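4'-phospho-dehydrooxetanocin synthase (Bacillus megaterium, PDB 5UL3) catalyses the cobalamin- and S-adenosylmethionine-dependent radical ring contraction of dAMP to an oxetane aldehyde, a step in the biosynthesis of the nucleoside analogue oxetanocin A. Local coordinates at residues F639-L644 with V689-W693; T632-I636 with I696-L700; F476-G482 with S584-N590. All blocks are in the same frame, centred on the assembly; numbering follows the deposited sequence. Where two conformers were deposited one is given.

Contacts 1 and 2 are successive levels of one interface between helix 620-648 and helix 683-709, their centres about 11 Å apart. Because the helices run antiparallel, contact 1 is nested inside the loop that contact 2 closes, and the two are joined by a probable hydrogen bond from Trp693 NE1 to Ile636 O. Contact 3 comes first along the chain: it fastens the loop after strand 470-473 to the start of helix 588-617, which precedes helix 620-648. Its centre lies about 18 Å from that of contact 1, which it touches through Phe476 and Leu641, and about 27 Å from that of contact 2. Together they run from the radical SAM domain into the C-terminal helix bundle.

Contact 1: residues F639-L644 with V689-W693; sequences FLLKYL and VMTNW
Trp693 lays one face of its indole against helix 639-644, and Leu640, Tyr643 and Phe639 share that surface. The CA of Leu640 sits over the five-membered ring, 3.6 Å from its centroid, a CH-pi contact made by the backbone itself. Tyr643 covers the other end: its CB stands over the six-membered ring of Trp693, and its own ring continues outward as an offset stack, the centroids 4.6 Å apart and the planes tilted by 30°. CE3 of Trp693 lies over one face of the Tyr643 ring, 3.3 Å from its CG. CB of Phe639 touches CZ2 of Trp693 at 3.5 Å, while the phenyl ring itself leads away to meet Phe661.

Both stacked rings leave their helices with CG opposite the backbone N (chi1 -177° in Tyr643), which carries each across the gap to overlap the other. The indole N-H is not spent on Leu640 N, a fellow donor; it bonds to Ile636 O, a tie that would fix the rotation of the ring. Next to the stack, CG1 of Val689 wedges between CE2 of Tyr643, at 3.3 Å, and CD2 of Leu644, at 3.5 Å. The phenol oxygen of Tyr643 reaches the outer end of the interface, where OD1 of Asn692 lies 3.2 Å away. On the Leu640 side, its CD1 meets CG of Met690, and Trp600 of helix 588-617 covers both residues.

The short helical segments approach to 10.2 Å between axes with their directions 139° apart, a gap occupied by the aromatic pair and the aliphatic side chains beside it. Such largely apolar interdigitation of roughly antiparallel helices is characteristic of a helix bundle, here the one at the C-terminal end of the enzyme.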
loop_
_atom_site.group_PDB
_atom_site.type_symbol
_atom_site.label_atom_id
_atom_site.label_comp_id
_atom_site.label_asym_id
_atom_site.label_seq_id
_atom_site.Cartn_x
_atom_site.Cartn_y
_atom_site.Cartn_z
ATOM N N PHE A 639 -13.373 2.668 -26.145
ATOM C CA PHE A 639 -14.477 2.838 -27.073
ATOM C C PHE A 639 -15.244 1.549 -27.308
ATOM O O PHE A 639 -16.346 1.600 -27.868
ATOM C CB PHE A 639 -13.967 3.450 -28.374
ATOM C CG PHE A 639 -13.650 4.905 -28.240
ATOM C CD1 PHE A 639 -14.669 5.829 -28.053
ATOM C CD2 PHE A 639 -12.343 5.351 -28.247
ATOM C CE1 PHE A 639 -14.387 7.187 -27.897
ATOM C CE2 PHE A 639 -12.052 6.699 -28.082
ATOM C CZ PHE A 639 -13.070 7.619 -27.909
ATOM N N LEU A 640 -14.717 0.412 -26.851
ATOM C CA LEU A 640 -15.529 -0.796 -26.777
ATOM C C LEU A 640 -16.799 -0.547 -25.977
ATOM O O LEU A 640 -17.906 -0.865 -26.428
ATOM C CB LEU A 640 -14.741 -1.935 -26.144
ATOM C CG LEU A 640 -15.629 -3.073 -25.646
ATOM C CD1 LEU A 640 -16.214 -3.911 -26.831
ATOM C CD2 LEU A 640 -14.886 -3.957 -24.656
ATOM N N LEU A 641 -16.656 0.005 -24.766
ATOM C CA LEU A 641 -17.834 0.246 -23.942
ATOM C C LEU A 641 -18.753 1.286 -24.574
ATOM O O LEU A 641 -19.983 1.155 -24.513
ATOM C CB LEU A 641 -17.428 0.677 -22.534
ATOM C CG LEU A 641 -18.613 0.852 -21.592
ATOM C CD1 LEU A 641 -19.491 -0.390 -21.639
ATOM C CD2 LEU A 641 -18.105 1.108 -20.170
ATOM N N LYS A 642 -18.183 2.329 -25.182
ATOM C CA LYS A 642 -19.024 3.305 -25.864
ATOM C C LYS A 642 -19.793 2.644 -27.002
ATOM O O LYS A 642 -20.978 2.932 -27.215
ATOM C CB LYS A 642 -18.176 4.470 -26.375
ATOM C CG LYS A 642 -18.987 5.668 -26.827
ATOM C CD LYS A 642 -18.086 6.823 -27.226
ATOM C CE LYS A 642 -18.819 8.165 -27.167
ATOM N NZ LYS A 642 -19.143 8.680 -25.781
ATOM N N TYR A 643 -19.147 1.702 -27.689
ATOM C CA TYR A 643 -19.789 0.962 -28.770
ATOM C C TYR A 643 -20.890 0.045 -28.245
ATOM O O TYR A 643 -21.971 -0.038 -28.845
ATOM C CB TYR A 643 -18.721 0.172 -29.518
ATOM C CG TYR A 643 -19.189 -0.598 -30.731
ATOM C CD1 TYR A 643 -19.617 0.059 -31.873
ATOM C CD2 TYR A 643 -19.157 -1.980 -30.741
ATOM C CE1 TYR A 643 -20.026 -0.653 -32.999
ATOM C CE2 TYR A 643 -19.557 -2.703 -31.865
ATOM C CZ TYR A 643 -19.994 -2.035 -32.983
ATOM O OH TYR A 643 -20.397 -2.762 -34.082
ATOM N N LEU A 644 -20.639 -0.656 -27.134
ATOM C CA LEU A 644 -21.676 -1.505 -26.549
ATOM C C LEU A 644 -22.885 -0.686 -26.103
ATOM O O LEU A 644 -24.034 -1.078 -26.350
ATOM C CB LEU A 644 -21.105 -2.308 -25.377
ATOM C CG LEU A 644 -20.077 -3.394 -25.720
ATOM C CD1 LEU A 644 -19.415 -3.948 -24.454
ATOM C CD2 LEU A 644 -20.741 -4.509 -26.487
ATOM N N VAL A 689 -21.788 -8.209 -30.553
ATOM C CA VAL A 689 -21.312 -6.841 -30.725
ATOM C C VAL A 689 -19.825 -6.763 -30.399
ATOM O O VAL A 689 -19.048 -6.122 -31.119
ATOM C CB VAL A 689 -22.137 -5.881 -29.848
ATOM C CG1 VAL A 689 -21.596 -4.461 -29.925
ATOM C CG2 VAL A 689 -23.618 -5.917 -30.253
ATOM N N MET A 690 -19.409 -7.419 -29.312
ATOM C CA MET A 690 -18.003 -7.376 -28.912
ATOM C C MET A 690 -17.117 -8.121 -29.902
ATOM O O MET A 690 -16.001 -7.676 -30.190
ATOM C CB MET A 690 -17.843 -7.948 -27.506
ATOM C CG MET A 690 -16.432 -7.811 -26.945
ATOM S SD MET A 690 -16.364 -8.021 -25.153
ATOM C CE MET A 690 -16.822 -9.741 -24.937
ATOM N N THR A 691 -17.590 -9.258 -30.434
ATOM C CA THR A 691 -16.851 -9.932 -31.501
ATOM C C THR A 691 -16.568 -8.976 -32.651
ATOM O O THR A 691 -15.483 -9.002 -33.250
ATOM C CB THR A 691 -17.633 -11.153 -32.004
ATOM O OG1 THR A 691 -17.699 -12.148 -30.979
ATOM C CG2 THR A 691 -16.966 -11.747 -33.232
ATOM N N ASN A 692 -17.533 -8.108 -32.960
ATOM C CA ASN A 692 -17.357 -7.148 -34.042
ATOM C C ASN A 692 -16.295 -6.122 -33.684
ATOM O O ASN A 692 -15.425 -5.797 -34.497
ATOM C CB ASN A 692 -18.689 -6.461 -34.346
ATOM C CG ASN A 692 -18.815 -6.068 -35.798
ATOM O OD1 ASN A 692 -19.100 -4.912 -36.121
ATOM N ND2 ASN A 692 -18.586 -7.027 -36.687
ATOM N N TRP A 693 -16.356 -5.592 -32.461
ATOM C CA TRP A 693 -15.360 -4.623 -32.029
ATOM C C TRP A 693 -13.970 -5.244 -31.958
ATOM O O TRP A 693 -12.971 -4.562 -32.200
ATOM C CB TRP A 693 -15.755 -4.054 -30.668
ATOM C CG TRP A 693 -15.016 -2.817 -30.335
ATOM C CD1 TRP A 693 -13.967 -2.688 -29.454
ATOM C CD2 TRP A 693 -15.242 -1.520 -30.886
ATOM N NE1 TRP A 693 -13.547 -1.377 -29.421
ATOM C CE2 TRP A 693 -14.316 -0.642 -30.285
ATOM C CE3 TRP A 693 -16.148 -1.011 -31.824
ATOM C CZ2 TRP A 693 -14.262 0.708 -30.600
ATOM C CZ3 TRP A 693 -16.097 0.328 -32.133
ATOM C CH2 TRP A 693 -15.163 1.179 -31.520
#

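Contact 2: residues T632-I636 with I696-L700; sequences THREI and IMEKL. With EDO (1,2-ethanediol), chain T; EDO (1,2-ethanediol), chain B.
Met697 brings its thioether to the edge of the His633 imidazole, a sulfur-aromatic contact in an otherwise aliphatic interface. SD lies close to the ring plane, 5.0 Å from the centroid, and the terminal methyl CE comes to 3.6 Å from CD2 of His633. A bend at chi2 (71°) turns the methionine chain out of its extended course and back toward the opposite helix. Asn604 of helix 588-617 touches both side chains, so a third helix covers this flank of the pair.

Ile636 fills the middle of the contact. Its CD1 reaches between the turns of helix 696-700, 4.0 Å from CG2 of Ile696 and 4.1 Å from CD2 of Leu700, with the Met697 sulfur also close. Ile636 places CG1 beside its backbone N (chi1 -63°), and the extended chi2 beyond it delivers CD1 to this position. Trp600 of helix 588-617 also touches Ile636, and Leu662 of helix 652-664 touches Ile696.

At the other end Leu700 and Thr632 lie side by side pointing opposite ways, CD1 of Leu700 lying 3.8 Å from the methyl CG2 of Thr632. The threonine turns that methyl to the leucine, while its hydroxyl is bonded to Ser628 O in its own helix. The second leucine methyl, CD2, packs on the backbone N of His633. Two ethanediols, probably from the crystallisation liquor, are bound here. One lies away from the interface, its O1 accepting from NE of Arg634 and its O2 from NH2; the other rests against Leu700 and takes a weak bond from NZ of Lys699.

With short-segment axes 10.4 Å apart and directions at 175°, nearly exactly antiparallel, the helices meet as neighbours in the C-terminal helix bundle.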
loop_
_atom_site.group_PDB
_atom_site.type_symbol
_atom_site.label_atom_id
_atom_site.label_comp_id
_atom_site.label_asym_id
_atom_site.label_seq_id
_atom_site.Cartn_x
_atom_site.Cartn_y
_atom_site.Cartn_z
ATOM N N THR A 632 -2.900 2.445 -27.928
ATOM C CA THR A 632 -3.966 2.083 -28.844
ATOM C C THR A 632 -4.917 1.083 -28.204
ATOM O O THR A 632 -6.143 1.205 -28.343
ATOM C CB THR A 632 -3.349 1.534 -30.132
ATOM O OG1 THR A 632 -2.564 2.574 -30.718
ATOM C CG2 THR A 632 -4.427 1.114 -31.109
ATOM N N HIS A 633 -4.365 0.093 -27.502
ATOM C CA HIS A 633 -5.186 -0.880 -26.785
ATOM C C HIS A 633 -6.124 -0.202 -25.791
ATOM O O HIS A 633 -7.312 -0.541 -25.715
ATOM C CB HIS A 633 -4.285 -1.871 -26.057
ATOM C CG HIS A 633 -4.999 -2.722 -25.056
ATOM N ND1 HIS A 633 -4.758 -2.641 -23.701
ATOM C CD2 HIS A 633 -5.941 -3.683 -25.213
ATOM C CE1 HIS A 633 -5.523 -3.514 -23.069
ATOM N NE2 HIS A 633 -6.248 -4.160 -23.965
ATOM N N ARG A 634 -5.603 0.753 -25.020
ATOM C CA ARG A 634 -6.438 1.469 -24.056
ATOM C C ARG A 634 -7.554 2.219 -24.761
ATOM O O ARG A 634 -8.704 2.222 -24.310
ATOM C CB ARG A 634 -5.574 2.435 -23.241
ATOM C CG ARG A 634 -6.371 3.286 -22.255
ATOM C CD ARG A 634 -5.477 4.383 -21.663
ATOM N NE ARG A 634 -4.388 3.859 -20.837
ATOM C CZ ARG A 634 -4.478 3.633 -19.528
ATOM N NH1 ARG A 634 -5.622 3.870 -18.862
ATOM N NH2 ARG A 634 -3.418 3.177 -18.879
ATOM N N GLU A 635 -7.221 2.874 -25.866
ATOM C CA GLU A 635 -8.208 3.579 -26.668
ATOM C C GLU A 635 -9.284 2.621 -27.175
ATOM O O GLU A 635 -10.487 2.882 -27.041
ATOM C CB GLU A 635 -7.457 4.265 -27.810
ATOM C CG GLU A 635 -8.200 5.211 -28.692
ATOM C CD GLU A 635 -7.244 5.882 -29.667
ATOM O OE1 GLU A 635 -6.449 6.734 -29.218
ATOM O OE2 GLU A 635 -7.246 5.522 -30.863
ATOM N N ILE A 636 -8.868 1.477 -27.726
ATOM C CA ILE A 636 -9.832 0.497 -28.228
ATOM C C ILE A 636 -10.700 -0.027 -27.091
ATOM O O ILE A 636 -11.906 -0.242 -27.261
ATOM C CB ILE A 636 -9.108 -0.656 -28.954
ATOM C CG1 ILE A 636 -8.352 -0.147 -30.185
ATOM C CG2 ILE A 636 -10.100 -1.745 -29.353
ATOM C CD1 ILE A 636 -7.402 -1.221 -30.776
ATOM N N ILE A 696 -11.222 -4.603 -34.410
ATOM C CA ILE A 696 -10.323 -3.458 -34.307
ATOM C C ILE A 696 -9.077 -3.837 -33.521
ATOM O O ILE A 696 -7.964 -3.423 -33.862
ATOM C CB ILE A 696 -11.036 -2.251 -33.676
ATOM C CG1 ILE A 696 -12.333 -1.952 -34.428
ATOM C CG2 ILE A 696 -10.124 -1.037 -33.708
ATOM C CD1 ILE A 696 -13.189 -0.956 -33.715
ATOM N N MET A 697 -9.237 -4.631 -32.461
ATOM C CA MET A 697 -8.064 -5.143 -31.759
ATOM C C MET A 697 -7.211 -6.010 -32.678
ATOM O O MET A 697 -5.976 -5.982 -32.602
ATOM C CB MET A 697 -8.492 -5.935 -30.524
ATOM C CG MET A 697 -7.344 -6.356 -29.633
ATOM S SD MET A 697 -6.627 -4.936 -28.766
ATOM C CE MET A 697 -5.224 -5.784 -28.055
ATOM N N GLU A 698 -7.849 -6.788 -33.565
ATOM C CA GLU A 698 -7.066 -7.577 -34.512
ATOM C C GLU A 698 -6.201 -6.669 -35.372
ATOM O O GLU A 698 -5.031 -6.972 -35.625
ATOM C CB GLU A 698 -7.967 -8.440 -35.407
ATOM C CG GLU A 698 -7.111 -9.301 -36.360
ATOM C CD GLU A 698 -7.881 -9.970 -37.489
ATOM O OE1 GLU A 698 -9.073 -9.677 -37.673
ATOM O OE2 GLU A 698 -7.269 -10.806 -38.193
ATOM N N LYS A 699 -6.752 -5.536 -35.805
ATOM C CA LYS A 699 -6.000 -4.626 -36.661
ATOM C C LYS A 699 -4.743 -4.137 -35.958
ATOM O O LYS A 699 -3.655 -4.104 -36.549
ATOM C CB LYS A 699 -6.880 -3.447 -37.079
ATOM C CG LYS A 699 -6.143 -2.409 -37.908
ATOM C CD LYS A 699 -7.097 -1.553 -38.717
ATOM C CE LYS A 699 -6.335 -0.649 -39.674
ATOM N NZ LYS A 699 -5.475 0.315 -38.933
ATOM N N LEU A 700 -4.875 -3.763 -34.684
ATOM C CA LEU A 700 -3.708 -3.399 -33.886
ATOM C C LEU A 700 -2.701 -4.539 -33.820
ATOM O O LEU A 700 -1.499 -4.336 -34.016
ATOM C CB LEU A 700 -4.152 -2.998 -32.474
ATOM C CG LEU A 700 -3.047 -2.860 -31.422
ATOM C CD1 LEU A 700 -2.060 -1.798 -31.864
ATOM C CD2 LEU A 700 -3.624 -2.532 -29.995
HETATM C C1 EDO T . -0.659 3.489 -22.168
HETATM O O1 EDO T . -1.882 4.240 -22.103
HETATM C C2 EDO T . -0.237 3.102 -20.765
HETATM O O2 EDO T . -1.183 2.168 -20.256
HETATM C C1 EDO B . -4.624 1.147 -35.902
HETATM O O1 EDO B . -5.970 0.738 -36.167
HETATM C C2 EDO B . -3.824 -0.060 -35.432
HETATM O O2 EDO B . -2.503 0.350 -35.058
#

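Contact 3: residues F476-G482 with S584-N590; sequences FDQLMKG and SFVDKTN. With EDO (1,2-ethanediol), chain Q.
Asn590 and Asp587 hold the loop 476-482 through a set of directed bonds. The amide nitrogen ND2 of Asn590 donates twice, to Gly482 O at 2.9 Å, nearly straight at 170°, and to Met480 O at 3.1 Å, more bent. Both oxygens lie close to the amide plane of Asn590, yet the donor stands above each carbonyl plane. Asp587 answers with its carboxylate: OD2 accepts from Gly482 N at 2.8 Å, on the anti side but tilted out of the carboxylate plane, and OD1 accepts from Asn590 N, which comes from above that plane and caps the helix starting at Lys588. With CG opposite the backbone N (chi1 -177°), one side chain spans loop and helix start.

Further along, Val586 N donates to Gln478 O at 2.9 Å, in the carbonyl plane. A water gives hydrogen bonds to Gln478 O and Met480 O and accepts one from Asp587 N, knitting the backbones together beside the direct bond. Residues Asp477 to Met480 form a type I beta turn, which presents these carbonyls.

Packing surrounds the polar centre. CG of Gln478 lies over the centre of the Phe585 ring, 3.9 Å from the centroid, a CH-pi contact, while NE2 of Gln478 bonds Met544 O. CB of Phe476 meets the same ring at its edge, 3.9 Å from CE2. Asp477 looks away to Arg445, Gln442 and Tyr552.

Gln478 lies about 7 Å, side chain to side chain, from Glu545, which binds S-adenosylmethionine. Its CG covers Ser584 O at 3.4 Å, leaving that oxygen buried without a polar partner. Two bonds from one amide and two to one carboxylate would hold loop backbone and helix start in a set relation, consistent with a rigid join between the radical SAM domain and the C-terminal helices.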
loop_
_atom_site.group_PDB
_atom_site.type_symbol
_atom_site.label_atom_id
_atom_site.label_comp_id
_atom_site.label_asym_id
_atom_site.label_seq_id
_atom_site.Cartn_x
_atom_site.Cartn_y
_atom_site.Cartn_z
ATOM N N PHE A 476 -18.393 0.178 -13.414
ATOM C CA PHE A 476 -19.605 -0.594 -13.161
ATOM C C PHE A 476 -19.818 -0.793 -11.664
ATOM O O PHE A 476 -18.875 -1.091 -10.927
ATOM C CB PHE A 476 -19.508 -1.960 -13.844
ATOM C CG PHE A 476 -19.292 -1.890 -15.337
ATOM C CD1 PHE A 476 -20.353 -1.598 -16.192
ATOM C CD2 PHE A 476 -18.047 -2.156 -15.887
ATOM C CE1 PHE A 476 -20.171 -1.553 -17.561
ATOM C CE2 PHE A 476 -17.855 -2.106 -17.270
ATOM C CZ PHE A 476 -18.921 -1.811 -18.107
ATOM N N ASP A 477 -21.062 -0.633 -11.202
ATOM C CA ASP A 477 -21.378 -1.051 -9.841
ATOM C C ASP A 477 -22.769 -1.669 -9.825
ATOM O O ASP A 477 -23.627 -1.325 -10.642
ATOM C CB ASP A 477 -21.270 0.089 -8.813
ATOM C CG ASP A 477 -22.380 1.127 -8.936
ATOM O OD1 ASP A 477 -22.438 1.814 -9.971
ATOM O OD2 ASP A 477 -23.154 1.296 -7.956
ATOM N N GLN A 478 -22.968 -2.586 -8.877
ATOM C CA GLN A 478 -24.083 -3.522 -8.942
ATOM C C GLN A 478 -25.431 -2.848 -8.725
ATOM O O GLN A 478 -26.449 -3.371 -9.190
ATOM C CB GLN A 478 -23.877 -4.645 -7.918
ATOM C CG GLN A 478 -22.765 -5.642 -8.285
ATOM C CD GLN A 478 -21.369 -5.210 -7.836
ATOM O OE1 GLN A 478 -21.156 -4.078 -7.394
ATOM N NE2 GLN A 478 -20.419 -6.130 -7.934
ATOM N N LEU A 479 -25.471 -1.701 -8.057
ATOM C CA LEU A 479 -26.745 -1.037 -7.812
ATOM C C LEU A 479 -27.123 -0.052 -8.909
ATOM O O LEU A 479 -28.167 0.599 -8.797
ATOM C CB LEU A 479 -26.717 -0.323 -6.453
ATOM C CG LEU A 479 -26.475 -1.277 -5.281
ATOM C CD1 LEU A 479 -26.481 -0.559 -3.935
ATOM C CD2 LEU A 479 -27.514 -2.396 -5.303
ATOM N N MET A 480 -26.321 0.059 -9.969
ATOM C CA MET A 480 -26.617 0.987 -11.051
ATOM C C MET A 480 -27.823 0.504 -11.851
ATOM O O MET A 480 -27.882 -0.657 -12.266
ATOM C CB MET A 480 -25.417 1.124 -11.992
ATOM C CG MET A 480 -25.598 2.197 -13.084
ATOM S SD MET A 480 -24.279 2.112 -14.321
ATOM C CE MET A 480 -22.834 2.520 -13.305
ATOM N N LYS A 481 -28.761 1.409 -12.090
ATOM C CA LYS A 481 -29.970 1.121 -12.853
ATOM C C LYS A 481 -29.933 1.918 -14.146
ATOM O O LYS A 481 -29.814 3.149 -14.116
ATOM C CB LYS A 481 -31.220 1.459 -12.037
ATOM C CG LYS A 481 -31.461 0.496 -10.888
ATOM C CD LYS A 481 -32.801 0.735 -10.205
ATOM C CE LYS A 481 -33.066 -0.351 -9.174
ATOM N NZ LYS A 481 -34.345 -0.124 -8.449
ATOM N N GLY A 482 -30.048 1.219 -15.266
ATOM C CA GLY A 482 -30.030 1.851 -16.570
ATOM C C GLY A 482 -28.624 2.208 -17.004
ATOM O O GLY A 482 -27.643 1.971 -16.301
ATOM N N SER A 584 -24.110 -10.093 -7.809
ATOM C CA SER A 584 -24.689 -9.865 -9.125
ATOM C C SER A 584 -25.257 -8.451 -9.216
ATOM O O SER A 584 -25.437 -7.758 -8.213
ATOM C CB SER A 584 -25.780 -10.895 -9.425
ATOM O OG SER A 584 -25.268 -12.216 -9.414
ATOM N N PHE A 585 -25.540 -8.024 -10.445
ATOM C CA PHE A 585 -26.043 -6.680 -10.705
ATOM C C PHE A 585 -27.564 -6.668 -10.673
ATOM O O PHE A 585 -28.208 -7.577 -11.200
ATOM C CB PHE A 585 -25.567 -6.180 -12.071
ATOM C CG PHE A 585 -24.104 -5.808 -12.112
ATOM C CD1 PHE A 585 -23.119 -6.775 -11.980
ATOM C CD2 PHE A 585 -23.728 -4.496 -12.308
ATOM C CE1 PHE A 585 -21.769 -6.432 -12.019
ATOM C CE2 PHE A 585 -22.383 -4.132 -12.342
ATOM C CZ PHE A 585 -21.401 -5.111 -12.201
ATOM N N VAL A 586 -28.128 -5.612 -10.081
ATOM C CA VAL A 586 -29.580 -5.473 -10.030
ATOM C C VAL A 586 -30.146 -5.197 -11.420
ATOM O O VAL A 586 -31.301 -5.545 -11.706
ATOM C CB VAL A 586 -29.981 -4.381 -9.021
ATOM C CG1 VAL A 586 -29.715 -2.983 -9.580
ATOM C CG2 VAL A 586 -31.447 -4.535 -8.631
ATOM N N ASP A 587 -29.350 -4.593 -12.305
ATOM C CA ASP A 587 -29.724 -4.364 -13.699
ATOM C C ASP A 587 -28.993 -5.396 -14.559
ATOM O O ASP A 587 -27.771 -5.321 -14.723
ATOM C CB ASP A 587 -29.379 -2.926 -14.093
ATOM C CG ASP A 587 -29.790 -2.571 -15.510
ATOM O OD1 ASP A 587 -29.472 -3.325 -16.455
ATOM O OD2 ASP A 587 -30.404 -1.500 -15.680
ATOM N N LYS A 588 -29.743 -6.358 -15.118
ATOM C CA LYS A 588 -29.121 -7.468 -15.847
ATOM C C LYS A 588 -28.310 -6.999 -17.047
ATOM O O LYS A 588 -27.299 -7.623 -17.388
ATOM C CB LYS A 588 -30.176 -8.467 -16.324
ATOM C CG LYS A 588 -30.720 -9.412 -15.262
ATOM C CD LYS A 588 -31.428 -10.599 -15.925
ATOM C CE LYS A 588 -32.259 -11.402 -14.934
ATOM N NZ LYS A 588 -33.468 -10.655 -14.483
ATOM N N THR A 589 -28.749 -5.934 -17.721
ATOM C CA THR A 589 -27.970 -5.398 -18.833
ATOM C C THR A 589 -26.604 -4.919 -18.352
ATOM O O THR A 589 -25.562 -5.289 -18.916
ATOM C CB THR A 589 -28.726 -4.251 -19.506
ATOM O OG1 THR A 589 -30.021 -4.706 -19.928
ATOM C CG2 THR A 589 -27.968 -3.768 -20.718
ATOM N N ASN A 590 -26.599 -4.103 -17.300
ATOM C CA ASN A 590 -25.337 -3.641 -16.720
ATOM C C ASN A 590 -24.469 -4.807 -16.266
ATOM O O ASN A 590 -23.253 -4.814 -16.507
ATOM C CB ASN A 590 -25.623 -2.674 -15.578
ATOM C CG ASN A 590 -26.166 -1.354 -16.075
ATOM O OD1 ASN A 590 -26.070 -1.057 -17.263
ATOM N ND2 ASN A 590 -26.730 -0.550 -15.177
HETATM C C1 EDO Q . -31.787 -9.251 -20.489
HETATM O O1 EDO Q . -31.374 -10.140 -19.443
HETATM C C2 EDO Q . -30.804 -8.092 -20.573
HETATM O O2 EDO Q . -31.430 -6.954 -21.170
HETATM O O HOH W 1 -26.818 -3.059 -11.865
#